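Local coordinates for protein transcription factor GAMBIF1 (Anopheles gambiae, PDB 1BVO) that probably activates transcription as a sequence-specific Rel-family factor, and is captured here as its specificity domain bound to DNA, at residues P68-L73 and K108-A113; C58-K61 and H66-H69; R115-I120 and T127-A132; P41-H46 and L145-F150. One frame throughout, in Å; residues are numbered along the deposited sequence.

Following the chain, residues 41-46 supply the first half of interaction 4, whose partner, 145-150, comes about a hundred residues later. Interaction 2 closes a short turn after strand 52-59, bringing 66-69 back against 58-61. The loop of interaction 1 starts on Pro68 and His69, where that of interaction 2 ends, and closes on helix 107-120 at 108-113. Interaction 3 follows in series, joining 115-120 to the loop at 127-132; all three lie within the span of interaction 4. Interaction 4 packs one beta sheet on the other, whereas interactions 1 to 3 tie helix 107-120 and the loops at 66-71 and 127-132 to one another and to the end of strand 52-59.

Interaction 1: P68-L73 and K108-A113; sequences PHPHNL and KDVEEA. With nucleotides of chain A.
Val110 has chi1 of 171°, which sets CG1 opposite the backbone N, with CG2 anti to the carbonyl carbon, and it is CG1 that reaches Pro70. The contact lies in the N-terminal, DNA-binding part of the Rel homology region, an immunoglobulin-like beta sandwich, where the loop leading into strand 72-74 meets helix 107-120. Pro70 CB stands 4.1 Å from Val110 CG1 and 4.3 Å from CB of Ala113, so one methylene bridges two residues three positions apart, and so on the same side of the helix. No hydrogen bond joins the segments; the evidence is of apolar packing alone, with all three residues buried. Within the loop, two histidines meet. The backbone N-H of His71 points at His69 ND1 over 3.2 Å at 163°, although the donor lies 15° out of the imidazole plane, and His69 CE1 sits over the centre of the His71 ring. Pro70 also touches Leu114 of the same helix. The start of the helix faces the DNA: Lys108, its chain bent at chi2 and chi3, extends its amine to the backbone phosphate of a deoxycytidine, DC11 of chain A, where NZ lies 3.4 Å from OP1 in a weak hydrogen bond.

Interaction 2: C58-K61 and H66-H69; sequences CVTK and HKPH
Thr60 and Lys67 grip each other twice. The amide N of Thr60 gives its hydrogen to Lys67 O at 2.7 Å, in the carbonyl plane, and the amide N of Lys67 gives its own to Thr60 OG1 at 3.0 Å and 166°. With chi1 of 54°, OG1 lies between the backbone N and the carbonyl carbon and is thereby turned to the incoming N-H. Glu62 O is bonded to it too, so the hydroxyl accepts from Lys67 N and, since a carbonyl can only accept, donates to Glu62 O. These bonds, with the single beta bridge of Val59 and Pro68, close the turn that follows strand 52-59 in the Rel homology DNA-binding domain. Cys58 O takes the amide hydrogen of His69 N at 2.7 Å, with the donor lifted 39° out of the carbonyl plane rather than on a lone pair. Lys67 O is met a second time by Val59 CA at 3.1 Å, a CA-H...O contact. Thr60 O is reached at the edge of the His66 ring, where ND1 donates over 2.8 Å, nearly in the imidazole plane, and Lys61 O accepts from Arg144 NH2. Val59 CG2 adds an apolar touch against His66 CB at 3.6 Å. Beyond the two segments, Asp139 takes both polar ends: its carboxylate pairs with Lys61 NZ and its backbone O with His69 NE2. The chemistry implies that ND1 of His66 carries a proton, while for His69 the NE2 atom probably does.

Interaction 3: R115-I120 and T127-A132; sequences RLRQEI and TGFGHA
Gln118 lays its side chain across one face of the Phe129 ring, and the course can be followed atom by atom. CB lies almost over the ring centre, 3.8 Å from the centroid and 13° off the normal, the geometry of a CH-pi contact. CG, placed by a chi1 of -174° opposite the backbone N, continues over the rim and is 3.8 Å from Phe129 CD1. The chain stays extended beyond it, so CD passes CD1 at 4.0 Å and the tip, OE1, at 3.6 Å. The amide, steeply inclined at 60° to the ring, lies above and beyond the rim near CD1 and does not stack; the two side chains run past each other in opposite directions. Arg117 adds a second touch, CB to Phe129 CE2 at 3.8 Å. Its side chain runs at about a right angle to that of Phe129 before bending at chi2 and chi3 to take the guanidinium elsewhere: NH1 bonds to His69 O and NH2 to His71 O, backbone carbonyls of the loop before strand 72-74. No hydrogen bond spans the two segments themselves. Arg115 and Glu119, one helical turn apart and both exposed, make a salt bridge, NH2 to OE2 at 2.9 Å. In the Rel homology fold the ring thus seats the 127-132 loop against helix 107-120, where it also touches Leu114, and against Pro68 of the loop between strands 52-59 and 72-74, while Arg117 packs on Val83 of strand 83-87.

Interaction 4: P41-H46 and L145-F150; sequences PSIQVH and LCFQVF
Ile43 and Phe147 make the CH-pi part of this contact: CG2 of Ile43 sits over the middle of the aromatic ring, 3.8 Å from its centroid and 11° off the normal. The Phe147 ring is presented by a chi1 of -58°, which sets CG opposite the carbonyl carbon. Aliphatic contacts make up the rest. The other branch of Ile43 sends CD1 to Val149 CG2 at 4.1 Å, the side chains lying alongside and pointing opposite ways, and Val45 CG2 meets Val149 CG1 at 4.2 Å. Every second residue of each strand points inward: Ile43 and Val45 on one, Phe147 and Val149 on the other. Polar bonds are absent between the segments, as expected where two sheets meet face to face: the strand axes approach to 10.0 Å at 35° with their chains running the same general way, an aligned sandwich packing. Strand 42-46 is the middle strand of its three-stranded sheet, between 2-7 and 94-96. Strand 142-152 lies between 52-59 and 159-172 in the opposing sheet, so the four residues form part of the hydrophobic core of the immunoglobulin-like sandwich, joined by Val54 of strand 52-59, Val3 of strand 2-7 and Leu163 of strand 159-172.

Interaction 1: P68-L73 and K108-A113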
loop_
_atom_site.group_PDB
_atom_site.type_symbol
_atom_site.label_atom_id
_atom_site.label_comp_id
_atom_site.label_asym_id
_atom_site.label_seq_id
_atom_site.Cartn_x
_atom_site.Cartn_y
_atom_site.Cartn_z
ATOM N N PRO C 68 2.820 23.044 8.187
ATOM C CA PRO C 68 1.692 22.407 7.519
ATOM C C PRO C 68 1.898 20.916 7.660
ATOM O O PRO C 68 3.001 20.402 7.417
ATOM C CB PRO C 68 1.878 22.840 6.075
ATOM C CG PRO C 68 2.365 24.225 6.232
ATOM C CD PRO C 68 3.408 24.086 7.324
ATOM N N HIS C 69 0.886 20.257 8.195
ATOM C CA HIS C 69 0.945 18.835 8.368
ATOM C C HIS C 69 0.226 18.329 7.151
ATOM O O HIS C 69 -0.863 18.799 6.833
ATOM C CB HIS C 69 0.221 18.406 9.632
ATOM C CG HIS C 69 0.434 16.965 9.970
ATOM N ND1 HIS C 69 0.201 15.963 9.055
ATOM C CD2 HIS C 69 0.925 16.375 11.076
ATOM C CE1 HIS C 69 0.547 14.803 9.595
ATOM N NE2 HIS C 69 0.991 15.024 10.815
ATOM N N PRO C 70 0.787 17.309 6.488
ATOM C CA PRO C 70 0.213 16.705 5.272
ATOM C C PRO C 70 -1.259 16.323 5.345
ATOM O O PRO C 70 -2.010 16.537 4.393
ATOM C CB PRO C 70 1.099 15.473 5.043
ATOM C CG PRO C 70 1.636 15.176 6.419
ATOM C CD PRO C 70 1.984 16.563 6.911
ATOM N N HIS C 71 -1.664 15.767 6.482
ATOM C CA HIS C 71 -3.043 15.338 6.649
ATOM C C HIS C 71 -4.118 16.355 6.240
ATOM O O HIS C 71 -3.963 17.562 6.448
ATOM C CB HIS C 71 -3.236 14.786 8.052
ATOM C CG HIS C 71 -2.481 13.517 8.294
ATOM N ND1 HIS C 71 -2.416 12.909 9.516
ATOM C CD2 HIS C 71 -1.799 12.726 7.431
ATOM C CE1 HIS C 71 -1.733 11.769 9.409
ATOM N NE2 HIS C 71 -1.354 11.641 8.152
ATOM N N ASN C 72 -5.140 15.857 5.545
ATOM C CA ASN C 72 -6.232 16.696 5.067
ATOM C C ASN C 72 -7.400 16.647 6.029
ATOM O O ASN C 72 -7.638 15.617 6.684
ATOM C CB ASN C 72 -6.714 16.218 3.698
ATOM C CG ASN C 72 -5.609 16.145 2.681
ATOM O OD1 ASN C 72 -4.797 17.070 2.540
ATOM N ND2 ASN C 72 -5.546 15.027 1.978
ATOM N N LEU C 73 -8.106 17.764 6.132
ATOM C CA LEU C 73 -9.282 17.830 6.969
ATOM C C LEU C 73 -10.453 17.745 6.024
ATOM O O LEU C 73 -10.496 18.454 5.021
ATOM C CB LEU C 73 -9.358 19.148 7.711
ATOM C CG LEU C 73 -8.489 19.238 8.954
ATOM C CD1 LEU C 73 -8.750 20.557 9.670
ATOM C CD2 LEU C 73 -8.806 18.079 9.875
ATOM N N LYS C 108 4.042 7.539 1.241
ATOM C CA LYS C 108 4.254 7.715 -0.201
ATOM C C LYS C 108 3.687 9.052 -0.678
ATOM O O LYS C 108 4.332 9.771 -1.461
ATOM C CB LYS C 108 3.644 6.555 -1.024
ATOM C CG LYS C 108 3.229 5.304 -0.233
ATOM C CD LYS C 108 3.711 4.018 -0.907
ATOM C CE LYS C 108 4.754 3.314 -0.027
ATOM N NZ LYS C 108 5.673 2.384 -0.755
ATOM N N ASP C 109 2.553 9.450 -0.111
ATOM C CA ASP C 109 1.907 10.683 -0.529
ATOM C C ASP C 109 2.265 11.968 0.209
ATOM O O ASP C 109 1.942 13.053 -0.275
ATOM C CB ASP C 109 0.389 10.510 -0.512
ATOM C CG ASP C 109 -0.074 9.207 -1.148
ATOM O OD1 ASP C 109 0.644 8.674 -2.028
ATOM O OD2 ASP C 109 -1.138 8.690 -0.740
ATOM N N VAL C 110 2.946 11.884 1.348
ATOM C CA VAL C 110 3.288 13.110 2.076
ATOM C C VAL C 110 3.760 14.249 1.191
ATOM O O VAL C 110 3.241 15.359 1.304
ATOM C CB VAL C 110 4.381 12.916 3.155
ATOM C CG1 VAL C 110 4.829 14.274 3.683
ATOM C CG2 VAL C 110 3.853 12.084 4.312
ATOM N N GLU C 111 4.709 13.974 0.298
ATOM C CA GLU C 111 5.250 15.031 -0.558
ATOM C C GLU C 111 4.222 15.752 -1.451
ATOM O O GLU C 111 4.002 16.951 -1.283
ATOM C CB GLU C 111 6.467 14.542 -1.374
ATOM C CG GLU C 111 7.186 15.663 -2.168
ATOM C CD GLU C 111 8.665 15.863 -1.801
ATOM O OE1 GLU C 111 9.279 14.970 -1.162
ATOM O OE2 GLU C 111 9.229 16.924 -2.179
ATOM N N GLU C 112 3.546 15.014 -2.333
ATOM C CA GLU C 112 2.529 15.559 -3.250
ATOM C C GLU C 112 1.485 16.347 -2.448
ATOM O O GLU C 112 1.015 17.405 -2.880
ATOM C CB GLU C 112 1.869 14.404 -4.043
ATOM C CG GLU C 112 0.524 14.700 -4.721
ATOM C CD GLU C 112 -0.528 13.608 -4.440
ATOM O OE1 GLU C 112 -0.496 12.535 -5.104
ATOM O OE2 GLU C 112 -1.393 13.831 -3.556
ATOM N N ALA C 113 1.181 15.856 -1.249
ATOM C CA ALA C 113 0.214 16.492 -0.363
ATOM C C ALA C 113 0.717 17.868 0.043
ATOM O O ALA C 113 0.054 18.882 -0.208
ATOM C CB ALA C 113 -0.022 15.632 0.861
ATOM P P DC A 11 7.710 1.151 2.048
ATOM O OP1 DC A 11 7.112 2.493 2.288
ATOM O OP2 DC A 11 8.516 1.035 0.823
ATOM O "O5'" DC A 11 8.344 0.721 3.400
ATOM C "C5'" DC A 11 7.812 1.245 4.608
ATOM C "C4'" DC A 11 8.319 0.384 5.750
ATOM O "O4'" DC A 11 8.363 -1.039 5.364
ATOM C "C3'" DC A 11 9.720 0.610 6.231
ATOM O "O3'" DC A 11 9.859 1.656 7.156
ATOM C "C2'" DC A 11 10.227 -0.746 6.708
ATOM C "C1'" DC A 11 9.124 -1.675 6.428
ATOM N N1 DC A 11 9.229 -3.097 6.057
ATOM C C2 DC A 11 9.258 -3.917 7.185
ATOM O O2 DC A 11 9.319 -3.359 8.272
ATOM N N3 DC A 11 9.226 -5.253 7.063
ATOM C C4 DC A 11 9.129 -5.793 5.797
ATOM N N4 DC A 11 9.065 -7.148 5.784
ATOM C C5 DC A 11 9.097 -4.989 4.577
ATOM C C6 DC A 11 9.110 -3.614 4.785
#

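Interaction 2: C58-K61 and H66-H69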
loop_
_atom_site.group_PDB
_atom_site.type_symbol
_atom_site.label_atom_id
_atom_site.label_comp_id
_atom_site.label_asym_id
_atom_site.label_seq_id
_atom_site.Cartn_x
_atom_site.Cartn_y
_atom_site.Cartn_z
ATOM N N CYS C 58 -4.398 21.292 9.322
ATOM C CA CYS C 58 -3.523 20.530 10.187
ATOM C C CYS C 58 -2.102 21.057 10.166
ATOM O O CYS C 58 -1.513 21.250 9.093
ATOM C CB CYS C 58 -3.469 19.083 9.730
ATOM S SG CYS C 58 -4.935 18.123 10.052
ATOM N N VAL C 59 -1.539 21.269 11.341
ATOM C CA VAL C 59 -0.170 21.709 11.438
ATOM C C VAL C 59 0.462 20.627 12.310
ATOM O O VAL C 59 -0.243 19.772 12.860
ATOM C CB VAL C 59 -0.064 23.088 12.074
ATOM C CG1 VAL C 59 -0.910 24.078 11.307
ATOM C CG2 VAL C 59 -0.463 23.030 13.529
ATOM N N THR C 60 1.780 20.630 12.403
ATOM C CA THR C 60 2.499 19.637 13.204
ATOM C C THR C 60 2.324 19.862 14.726
ATOM O O THR C 60 2.102 21.000 15.153
ATOM C CB THR C 60 3.994 19.700 12.851
ATOM O OG1 THR C 60 4.459 21.048 13.019
ATOM C CG2 THR C 60 4.217 19.293 11.391
ATOM N N LYS C 61 2.406 18.796 15.533
ATOM C CA LYS C 61 2.313 18.927 17.004
ATOM C C LYS C 61 3.526 19.747 17.391
ATOM O O LYS C 61 3.567 20.478 18.386
ATOM C CB LYS C 61 2.461 17.558 17.698
ATOM C CG LYS C 61 3.403 16.566 16.986
ATOM C CD LYS C 61 4.358 15.849 17.947
ATOM C CE LYS C 61 4.366 14.355 17.694
ATOM N NZ LYS C 61 5.685 13.776 17.314
ATOM N N HIS C 66 4.849 25.710 14.258
ATOM C CA HIS C 66 4.220 24.560 13.619
ATOM C C HIS C 66 4.181 24.703 12.106
ATOM O O HIS C 66 3.907 25.778 11.588
ATOM C CB HIS C 66 2.803 24.381 14.138
ATOM C CG HIS C 66 2.701 24.475 15.625
ATOM N ND1 HIS C 66 2.707 23.362 16.441
ATOM C CD2 HIS C 66 2.668 25.541 16.444
ATOM C CE1 HIS C 66 2.694 23.748 17.704
ATOM N NE2 HIS C 66 2.670 25.066 17.732
ATOM N N LYS C 67 4.402 23.589 11.417
ATOM C CA LYS C 67 4.404 23.533 9.956
ATOM C C LYS C 67 3.191 22.783 9.449
ATOM O O LYS C 67 2.655 21.895 10.131
ATOM C CB LYS C 67 5.584 22.714 9.432
ATOM C CG LYS C 67 6.925 22.941 10.054
ATOM C CD LYS C 67 7.824 21.775 9.657
ATOM C CE LYS C 67 9.263 22.036 10.023
ATOM N NZ LYS C 67 9.810 23.078 9.125
ATOM N N PRO C 68 2.820 23.044 8.187
ATOM C CA PRO C 68 1.692 22.407 7.519
ATOM C C PRO C 68 1.898 20.916 7.660
ATOM O O PRO C 68 3.001 20.402 7.417
ATOM C CB PRO C 68 1.878 22.840 6.075
ATOM C CG PRO C 68 2.365 24.225 6.232
ATOM C CD PRO C 68 3.408 24.086 7.324
ATOM N N HIS C 69 0.886 20.257 8.195
ATOM C CA HIS C 69 0.945 18.835 8.368
ATOM C C HIS C 69 0.226 18.329 7.151
ATOM O O HIS C 69 -0.863 18.799 6.833
ATOM C CB HIS C 69 0.221 18.406 9.632
ATOM C CG HIS C 69 0.434 16.965 9.970
ATOM N ND1 HIS C 69 0.201 15.963 9.055
ATOM C CD2 HIS C 69 0.925 16.375 11.076
ATOM C CE1 HIS C 69 0.547 14.803 9.595
ATOM N NE2 HIS C 69 0.991 15.024 10.815
#

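Interaction 3: R115-I120 and T127-A132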
loop_
_atom_site.group_PDB
_atom_site.type_symbol
_atom_site.label_atom_id
_atom_site.label_comp_id
_atom_site.label_asym_id
_atom_site.label_seq_id
_atom_site.Cartn_x
_atom_site.Cartn_y
_atom_site.Cartn_z
ATOM N N ARG C 115 2.883 19.403 -1.266
ATOM C CA ARG C 115 3.069 20.108 -2.525
ATOM C C ARG C 115 1.792 20.938 -2.681
ATOM O O ARG C 115 1.851 22.162 -2.753
ATOM C CB ARG C 115 3.205 19.097 -3.677
ATOM C CG ARG C 115 3.676 19.667 -5.022
ATOM C CD ARG C 115 3.100 18.884 -6.199
ATOM N NE ARG C 115 1.988 19.587 -6.853
ATOM C CZ ARG C 115 0.761 19.090 -7.030
ATOM N NH1 ARG C 115 0.461 17.863 -6.597
ATOM N NH2 ARG C 115 -0.177 19.840 -7.625
ATOM N N LEU C 116 0.644 20.267 -2.595
ATOM C CA LEU C 116 -0.662 20.917 -2.720
ATOM C C LEU C 116 -0.976 21.968 -1.651
ATOM O O LEU C 116 -1.525 23.021 -1.975
ATOM C CB LEU C 116 -1.787 19.869 -2.794
ATOM C CG LEU C 116 -1.895 19.074 -4.102
ATOM C CD1 LEU C 116 -2.766 17.837 -3.921
ATOM C CD2 LEU C 116 -2.451 19.966 -5.203
ATOM N N ARG C 117 -0.639 21.701 -0.389
ATOM C CA ARG C 117 -0.902 22.674 0.675
ATOM C C ARG C 117 -0.230 23.994 0.264
ATOM O O ARG C 117 -0.806 25.061 0.448
ATOM C CB ARG C 117 -0.369 22.162 2.027
ATOM C CG ARG C 117 -0.803 22.981 3.275
ATOM C CD ARG C 117 -2.292 22.827 3.619
ATOM N NE ARG C 117 -2.730 21.422 3.602
ATOM C CZ ARG C 117 -2.472 20.526 4.553
ATOM N NH1 ARG C 117 -1.775 20.884 5.631
ATOM N NH2 ARG C 117 -2.864 19.257 4.382
ATOM N N GLN C 118 0.927 23.904 -0.395
ATOM C CA GLN C 118 1.664 25.086 -0.862
ATOM C C GLN C 118 0.925 25.869 -1.960
ATOM O O GLN C 118 0.863 27.097 -1.902
ATOM C CB GLN C 118 3.079 24.707 -1.343
ATOM C CG GLN C 118 3.970 25.918 -1.714
ATOM C CD GLN C 118 5.412 25.556 -2.067
ATOM O OE1 GLN C 118 6.357 26.053 -1.440
ATOM N NE2 GLN C 118 5.593 24.734 -3.100
ATOM N N GLU C 119 0.377 25.152 -2.947
ATOM C CA GLU C 119 -0.384 25.722 -4.080
ATOM C C GLU C 119 -1.542 26.540 -3.488
ATOM O O GLU C 119 -1.688 27.734 -3.748
ATOM C CB GLU C 119 -0.935 24.572 -4.972
ATOM C CG GLU C 119 -0.636 24.661 -6.512
ATOM C CD GLU C 119 -1.137 23.448 -7.348
ATOM O OE1 GLU C 119 -2.369 23.217 -7.429
ATOM O OE2 GLU C 119 -0.293 22.726 -7.943
ATOM N N ILE C 120 -2.297 25.892 -2.606
ATOM C CA ILE C 120 -3.427 26.468 -1.891
ATOM C C ILE C 120 -2.986 27.745 -1.136
ATOM O O ILE C 120 -3.807 28.624 -0.858
ATOM C CB ILE C 120 -3.900 25.416 -0.851
ATOM C CG1 ILE C 120 -5.355 25.020 -1.023
ATOM C CG2 ILE C 120 -3.728 25.916 0.528
ATOM C CD1 ILE C 120 -5.782 24.075 0.093
ATOM N N THR C 127 6.426 28.929 7.513
ATOM C CA THR C 127 7.355 27.849 7.727
ATOM C C THR C 127 7.916 27.317 6.405
ATOM O O THR C 127 8.970 26.659 6.376
ATOM C CB THR C 127 6.553 26.766 8.473
ATOM O OG1 THR C 127 6.865 26.800 9.869
ATOM C CG2 THR C 127 6.790 25.394 7.899
ATOM N N GLY C 128 7.232 27.622 5.308
ATOM C CA GLY C 128 7.658 27.139 4.014
ATOM C C GLY C 128 7.512 25.630 3.986
ATOM O O GLY C 128 7.135 25.005 4.974
ATOM N N PHE C 129 7.854 25.014 2.865
ATOM C CA PHE C 129 7.707 23.575 2.779
ATOM C C PHE C 129 8.996 22.789 2.749
ATOM O O PHE C 129 9.103 21.760 2.074
ATOM C CB PHE C 129 6.744 23.216 1.653
ATOM C CG PHE C 129 5.371 23.733 1.906
ATOM C CD1 PHE C 129 5.123 25.100 1.846
ATOM C CD2 PHE C 129 4.365 22.884 2.341
ATOM C CE1 PHE C 129 3.902 25.615 2.231
ATOM C CE2 PHE C 129 3.139 23.392 2.726
ATOM C CZ PHE C 129 2.906 24.759 2.672
ATOM N N GLY C 130 9.924 23.216 3.604
ATOM C CA GLY C 130 11.216 22.562 3.692
ATOM C C GLY C 130 11.032 21.107 4.063
ATOM O O GLY C 130 11.620 20.207 3.452
ATOM N N HIS C 131 10.113 20.879 4.994
ATOM C CA HIS C 131 9.818 19.551 5.484
ATOM C C HIS C 131 9.305 18.552 4.428
ATOM O O HIS C 131 9.272 17.355 4.683
ATOM C CB HIS C 131 8.884 19.663 6.690
ATOM C CG HIS C 131 7.531 20.225 6.380
ATOM N ND1 HIS C 131 7.340 21.278 5.501
ATOM C CD2 HIS C 131 6.302 19.824 6.767
ATOM C CE1 HIS C 131 6.043 21.486 5.357
ATOM N NE2 HIS C 131 5.390 20.619 6.111
ATOM N N ALA C 132 8.953 19.037 3.236
ATOM C CA ALA C 132 8.473 18.147 2.172
ATOM C C ALA C 132 9.594 17.248 1.631
ATOM O O ALA C 132 9.328 16.137 1.202
ATOM C CB ALA C 132 7.828 18.955 1.043
#

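Interaction 4: P41-H46 and L145-F150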
loop_
_atom_site.group_PDB
_atom_site.type_symbol
_atom_site.label_atom_id
_atom_site.label_comp_id
_atom_site.label_asym_id
_atom_site.label_seq_id
_atom_site.Cartn_x
_atom_site.Cartn_y
_atom_site.Cartn_z
ATOM N N PRO C 41 -15.160 20.643 18.926
ATOM C CA PRO C 41 -14.221 21.771 19.060
ATOM C C PRO C 41 -14.886 23.078 18.733
ATOM O O PRO C 41 -15.661 23.163 17.785
ATOM C CB PRO C 41 -13.171 21.477 17.988
ATOM C CG PRO C 41 -13.138 20.028 17.935
ATOM C CD PRO C 41 -14.607 19.638 18.002
ATOM N N SER C 42 -14.529 24.127 19.447
ATOM C CA SER C 42 -15.126 25.405 19.154
ATOM C C SER C 42 -14.226 26.564 19.510
ATOM O O SER C 42 -13.339 26.453 20.370
ATOM C CB SER C 42 -16.499 25.531 19.819
ATOM O OG SER C 42 -16.550 24.904 21.087
ATOM N N ILE C 43 -14.349 27.625 18.729
ATOM C CA ILE C 43 -13.563 28.818 18.936
ATOM C C ILE C 43 -14.515 29.976 19.214
ATOM O O ILE C 43 -15.740 29.854 19.045
ATOM C CB ILE C 43 -12.668 29.128 17.715
ATOM C CG1 ILE C 43 -13.526 29.352 16.470
ATOM C CG2 ILE C 43 -11.676 27.999 17.497
ATOM C CD1 ILE C 43 -12.770 29.958 15.318
ATOM N N GLN C 44 -13.932 31.101 19.609
ATOM C CA GLN C 44 -14.682 32.279 19.969
ATOM C C GLN C 44 -13.778 33.466 19.748
ATOM O O GLN C 44 -12.697 33.533 20.321
ATOM C CB GLN C 44 -14.999 32.182 21.457
ATOM C CG GLN C 44 -16.432 32.433 21.846
ATOM C CD GLN C 44 -16.775 33.896 21.842
ATOM O OE1 GLN C 44 -15.980 34.741 22.272
ATOM N NE2 GLN C 44 -17.973 34.208 21.382
ATOM N N VAL C 45 -14.178 34.390 18.896
ATOM C CA VAL C 45 -13.360 35.564 18.671
ATOM C C VAL C 45 -13.659 36.572 19.758
ATOM O O VAL C 45 -14.769 36.622 20.276
ATOM C CB VAL C 45 -13.630 36.214 17.311
ATOM C CG1 VAL C 45 -12.807 37.474 17.149
ATOM C CG2 VAL C 45 -13.333 35.231 16.207
ATOM N N HIS C 46 -12.646 37.323 20.157
ATOM C CA HIS C 46 -12.820 38.348 21.169
ATOM C C HIS C 46 -12.350 39.652 20.575
ATOM O O HIS C 46 -11.582 39.665 19.618
ATOM C CB HIS C 46 -11.975 38.049 22.402
ATOM C CG HIS C 46 -12.399 36.820 23.143
ATOM N ND1 HIS C 46 -13.453 36.815 24.030
ATOM C CD2 HIS C 46 -11.881 35.576 23.158
ATOM C CE1 HIS C 46 -13.560 35.610 24.564
ATOM N NE2 HIS C 46 -12.619 34.844 24.060
ATOM N N LEU C 145 -5.029 21.169 15.119
ATOM C CA LEU C 145 -5.888 21.913 14.221
ATOM C C LEU C 145 -5.403 23.344 14.307
ATOM O O LEU C 145 -5.108 23.851 15.402
ATOM C CB LEU C 145 -7.339 21.833 14.700
ATOM C CG LEU C 145 -7.913 20.418 14.724
ATOM C CD1 LEU C 145 -9.281 20.416 15.375
ATOM C CD2 LEU C 145 -7.972 19.878 13.314
ATOM N N CYS C 146 -5.285 23.994 13.163
ATOM C CA CYS C 146 -4.852 25.378 13.159
ATOM C C CYS C 146 -6.030 26.255 12.758
ATOM O O CYS C 146 -6.699 25.990 11.744
ATOM C CB CYS C 146 -3.708 25.600 12.193
ATOM S SG CYS C 146 -2.918 27.211 12.441
ATOM N N PHE C 147 -6.322 27.264 13.572
ATOM C CA PHE C 147 -7.433 28.147 13.276
ATOM C C PHE C 147 -6.933 29.522 12.879
ATOM O O PHE C 147 -6.500 30.298 13.721
ATOM C CB PHE C 147 -8.367 28.269 14.481
ATOM C CG PHE C 147 -8.931 26.948 14.956
ATOM C CD1 PHE C 147 -10.098 26.441 14.413
ATOM C CD2 PHE C 147 -8.289 26.221 15.946
ATOM C CE1 PHE C 147 -10.616 25.217 14.845
ATOM C CE2 PHE C 147 -8.791 25.006 16.385
ATOM C CZ PHE C 147 -9.962 24.501 15.834
ATOM N N GLN C 148 -6.935 29.809 11.587
ATOM C CA GLN C 148 -6.518 31.134 11.151
ATOM C C GLN C 148 -7.783 31.925 10.938
ATOM O O GLN C 148 -8.588 31.586 10.052
ATOM C CB GLN C 148 -5.786 31.102 9.836
ATOM C CG GLN C 148 -4.397 30.613 9.896
ATOM C CD GLN C 148 -3.914 30.405 8.523
ATOM O OE1 GLN C 148 -4.351 29.463 7.839
ATOM N NE2 GLN C 148 -3.105 31.341 8.039
ATOM N N VAL C 149 -7.976 32.973 11.730
ATOM C CA VAL C 149 -9.169 33.786 11.597
ATOM C C VAL C 149 -8.862 35.055 10.812
ATOM O O VAL C 149 -7.778 35.635 10.950
ATOM C CB VAL C 149 -9.789 34.107 12.979
ATOM C CG1 VAL C 149 -10.664 35.348 12.908
ATOM C CG2 VAL C 149 -10.627 32.928 13.451
ATOM N N PHE C 150 -9.798 35.442 9.944
ATOM C CA PHE C 150 -9.656 36.648 9.139
ATOM C C PHE C 150 -10.894 37.530 9.288
ATOM O O PHE C 150 -12.033 37.085 9.067
ATOM C CB PHE C 150 -9.496 36.316 7.651
ATOM C CG PHE C 150 -8.286 35.497 7.311
ATOM C CD1 PHE C 150 -7.025 36.087 7.185
ATOM C CD2 PHE C 150 -8.407 34.132 7.065
ATOM C CE1 PHE C 150 -5.911 35.332 6.800
ATOM C CE2 PHE C 150 -7.298 33.365 6.687
ATOM C CZ PHE C 150 -6.049 33.970 6.555
#